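Local structure of uncharacterized conserved protein of COG5135 (Nostoc punctiforme, 2I51) at residues L55-T59 against M113-L117. The protein binds flavin mononucleotide and is probably an oxidoreductase related to pyridoxamine 5'-phosphate oxidase, its detailed function being unknown. Sequence-based numbering, arbitrary orientation.
Sequences LRFIT and MWQEL. With FMN (flavin mononucleotide), chain C; EDO (1,2-ethanediol), chain E.
R56 reaches from its strand to E116 near the end of helix 107-116 and forms a salt bridge. Both terminal nitrogens grip one oxygen, OE1 of E116. R56 NH1 meets E116 OE1 on its syn side at 2.9 Å. The bond from R56 NH2 to the same E116 OE1 is longer, 3.2 Å, and more bent. OE1 lies close to the guanidinium plane, but the carboxylate is turned 58° from it. M113, a selenomethionine, covers one guanidinium face, its SE 3.6 Å above the plane and over the centre. Its chain bends at chi2 and chi3, which lays SE there and puts CE near R56 NH2. R56 NH2 also donates to R46 O. With an alanine here in place of the arginine, E116 would probably lose this charge partner and the selenium of M113 its cover.

Deeper in, I58 CG2 packs crosswise against M113 CG at 3.5 Å. I58 CG1 sits between its backbone N and carbonyl carbon (chi1 71°), with CD1 extended beyond it. That places I58 CD1 tip to tip with L117 CD2, 3.9 Å away. The backbone of I58 serves the cofactor: FMN N3 donates to I58 O in a nearly straight bond of 2.9 Å. T59 OG1, also bonded to K65, donates to FMN O2. The end of helix 107-116 packs on the R56 and I58 face of strand 55-60, which pairs antiparallel with strand 155-169. F155 of that strand touches both I58 and M113.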
loop_
_atom_site.group_PDB
_atom_site.type_symbol
_atom_site.label_atom_id
_atom_site.label_comp_id
_atom_site.label_asym_id
_atom_site.label_seq_id
_atom_site.Cartn_x
_atom_site.Cartn_y
_atom_site.Cartn_z
ATOM N N LEU A 55 -8.387 -5.218 -13.562
ATOM C CA LEU A 55 -8.282 -3.773 -13.245
ATOM C C LEU A 55 -7.200 -3.110 -14.086
ATOM O O LEU A 55 -6.119 -3.712 -14.269
ATOM C CB LEU A 55 -7.895 -3.590 -11.765
ATOM C CG LEU A 55 -8.894 -4.068 -10.718
ATOM C CD1 LEU A 55 -8.956 -5.627 -10.545
ATOM C CD2 LEU A 55 -8.460 -3.439 -9.383
ATOM N N ARG A 56 -7.483 -1.892 -14.550
ATOM C CA ARG A 56 -6.584 -1.085 -15.389
ATOM C C ARG A 56 -5.873 -0.019 -14.608
ATOM O O ARG A 56 -6.475 0.714 -13.809
ATOM C CB ARG A 56 -7.373 -0.373 -16.510
ATOM C CG ARG A 56 -8.119 -1.239 -17.403
ATOM C CD ARG A 56 -8.597 -0.460 -18.639
ATOM N NE ARG A 56 -9.423 0.684 -18.295
ATOM C CZ ARG A 56 -9.855 1.601 -19.154
ATOM N NH1 ARG A 56 -9.596 1.521 -20.475
ATOM N NH2 ARG A 56 -10.546 2.639 -18.698
ATOM N N PHE A 57 -4.561 0.112 -14.897
ATOM C CA PHE A 57 -3.733 1.195 -14.414
ATOM C C PHE A 57 -2.811 1.595 -15.581
ATOM O O PHE A 57 -2.683 0.836 -16.563
ATOM C CB PHE A 57 -2.857 0.709 -13.270
ATOM C CG PHE A 57 -3.628 0.022 -12.189
ATOM C CD1 PHE A 57 -4.197 0.759 -11.196
ATOM C CD2 PHE A 57 -3.789 -1.329 -12.199
ATOM C CE1 PHE A 57 -4.946 0.138 -10.214
ATOM C CE2 PHE A 57 -4.494 -1.980 -11.209
ATOM C CZ PHE A 57 -5.087 -1.208 -10.210
ATOM N N ILE A 58 -2.149 2.730 -15.426
ATOM C CA ILE A 58 -1.098 3.151 -16.345
ATOM C C ILE A 58 0.182 3.360 -15.575
ATOM O O ILE A 58 0.153 3.667 -14.361
ATOM C CB ILE A 58 -1.496 4.425 -17.122
ATOM C CG1 ILE A 58 -1.504 5.671 -16.249
ATOM C CG2 ILE A 58 -2.793 4.181 -17.869
ATOM C CD1 ILE A 58 -1.902 7.003 -16.961
ATOM N N THR A 59 1.293 3.207 -16.273
ATOM C CA THR A 59 2.604 3.468 -15.685
ATOM C C THR A 59 3.601 3.731 -16.784
ATOM O O THR A 59 3.338 3.458 -17.960
ATOM C CB THR A 59 3.049 2.368 -14.715
ATOM O OG1 THR A 59 4.024 2.883 -13.798
ATOM C CG2 THR A 59 3.572 1.145 -15.462
HETATM N N MSE A 113 -6.891 3.038 -23.721
HETATM C CA MSE A 113 -6.577 3.692 -22.460
HETATM C C MSE A 113 -5.897 5.042 -22.688
HETATM O O MSE A 113 -6.231 6.059 -22.065
HETATM C CB MSE A 113 -5.729 2.783 -21.608
HETATM C CG MSE A 113 -5.234 3.317 -20.273
HETATM SE SE MSE A 113 -6.549 3.147 -18.846
HETATM C CE MSE A 113 -7.309 4.772 -19.131
ATOM N N TRP A 114 -4.878 5.044 -23.541
ATOM C CA TRP A 114 -4.168 6.281 -23.887
ATOM C C TRP A 114 -5.132 7.368 -24.311
ATOM O O TRP A 114 -5.037 8.526 -23.898
ATOM C CB TRP A 114 -3.183 5.992 -25.054
ATOM C CG TRP A 114 -2.442 7.195 -25.514
ATOM C CD1 TRP A 114 -2.654 7.884 -26.684
ATOM C CD2 TRP A 114 -1.355 7.839 -24.863
ATOM N NE1 TRP A 114 -1.744 8.894 -26.803
ATOM C CE2 TRP A 114 -0.933 8.901 -25.698
ATOM C CE3 TRP A 114 -0.703 7.640 -23.656
ATOM C CZ2 TRP A 114 0.112 9.719 -25.373
ATOM C CZ3 TRP A 114 0.363 8.477 -23.342
ATOM C CH2 TRP A 114 0.739 9.504 -24.195
ATOM N N GLN A 115 -6.044 7.012 -25.210
ATOM C CA GLN A 115 -6.987 7.959 -25.769
ATOM C C GLN A 115 -7.995 8.497 -24.734
ATOM O O GLN A 115 -8.468 9.640 -24.882
ATOM C CB GLN A 115 -7.710 7.322 -26.934
ATOM C CG GLN A 115 -6.762 7.116 -28.117
ATOM C CD GLN A 115 -7.466 6.536 -29.308
ATOM O OE1 GLN A 115 -8.680 6.298 -29.247
ATOM N NE2 GLN A 115 -6.730 6.230 -30.374
ATOM N N GLU A 116 -8.305 7.687 -23.730
ATOM C CA GLU A 116 -9.253 8.048 -22.697
ATOM C C GLU A 116 -8.679 8.972 -21.649
ATOM O O GLU A 116 -9.426 9.590 -20.846
ATOM C CB GLU A 116 -9.774 6.738 -22.043
ATOM C CG GLU A 116 -10.671 5.975 -22.968
ATOM C CD GLU A 116 -10.916 4.489 -22.659
ATOM O OE1 GLU A 116 -10.469 4.012 -21.601
ATOM O OE2 GLU A 116 -11.588 3.812 -23.500
ATOM N N LEU A 117 -7.368 9.052 -21.566
ATOM C CA LEU A 117 -6.731 9.931 -20.622
ATOM C C LEU A 117 -7.009 11.408 -20.866
ATOM O O LEU A 117 -7.332 11.831 -21.972
ATOM C CB LEU A 117 -5.226 9.729 -20.636
ATOM C CG LEU A 117 -4.724 8.329 -20.265
ATOM C CD1 LEU A 117 -3.205 8.342 -20.364
ATOM C CD2 LEU A 117 -5.156 7.902 -18.865
HETATM N N1 FMN C . 2.394 6.148 -10.661
HETATM C C2 FMN C . 2.056 5.426 -11.744
HETATM O O2 FMN C . 2.890 4.780 -12.386
HETATM N N3 FMN C . 0.731 5.355 -12.127
HETATM C C4 FMN C . -0.262 6.017 -11.469
HETATM O O4 FMN C . -1.505 5.829 -11.744
HETATM C C4A FMN C . 0.072 6.765 -10.350
HETATM N N5 FMN C . -0.890 7.480 -9.656
HETATM C C5A FMN C . -0.516 8.055 -8.413
HETATM C C6 FMN C . -1.483 8.669 -7.647
HETATM C C7 FMN C . -1.184 9.284 -6.420
HETATM C C7M FMN C . -2.294 9.714 -5.497
HETATM C C8 FMN C . 0.155 9.300 -6.032
HETATM C C8M FMN C . 0.504 9.720 -4.598
HETATM C C9 FMN C . 1.140 8.697 -6.816
HETATM C C9A FMN C . 0.814 8.111 -8.030
HETATM N N10 FMN C . 1.768 7.529 -8.834
HETATM C C10 FMN C . 1.421 6.817 -9.940
HETATM C "C1'" FMN C . 3.255 7.688 -8.534
HETATM C "C2'" FMN C . 3.723 6.411 -7.824
HETATM O "O2'" FMN C . 3.153 6.326 -6.494
HETATM C "C3'" FMN C . 5.256 6.259 -7.774
HETATM O "O3'" FMN C . 5.786 7.444 -7.214
HETATM C "C4'" FMN C . 5.761 6.108 -9.225
HETATM O "O4'" FMN C . 4.948 5.265 -10.047
HETATM C "C5'" FMN C . 7.146 5.466 -9.153
HETATM O "O5'" FMN C . 7.033 4.198 -8.519
HETATM P P FMN C . 8.104 3.078 -8.794
HETATM O O1P FMN C . 7.995 2.555 -10.181
HETATM O O2P FMN C . 9.492 3.756 -8.568
HETATM O O3P FMN C . 7.941 2.041 -7.730
HETATM C C1 EDO E . -11.038 5.270 -26.142
HETATM O O1 EDO E . -12.383 5.051 -25.698
HETATM C C2 EDO E . -11.001 5.300 -27.656
HETATM O O2 EDO E . -10.995 6.670 -28.048
#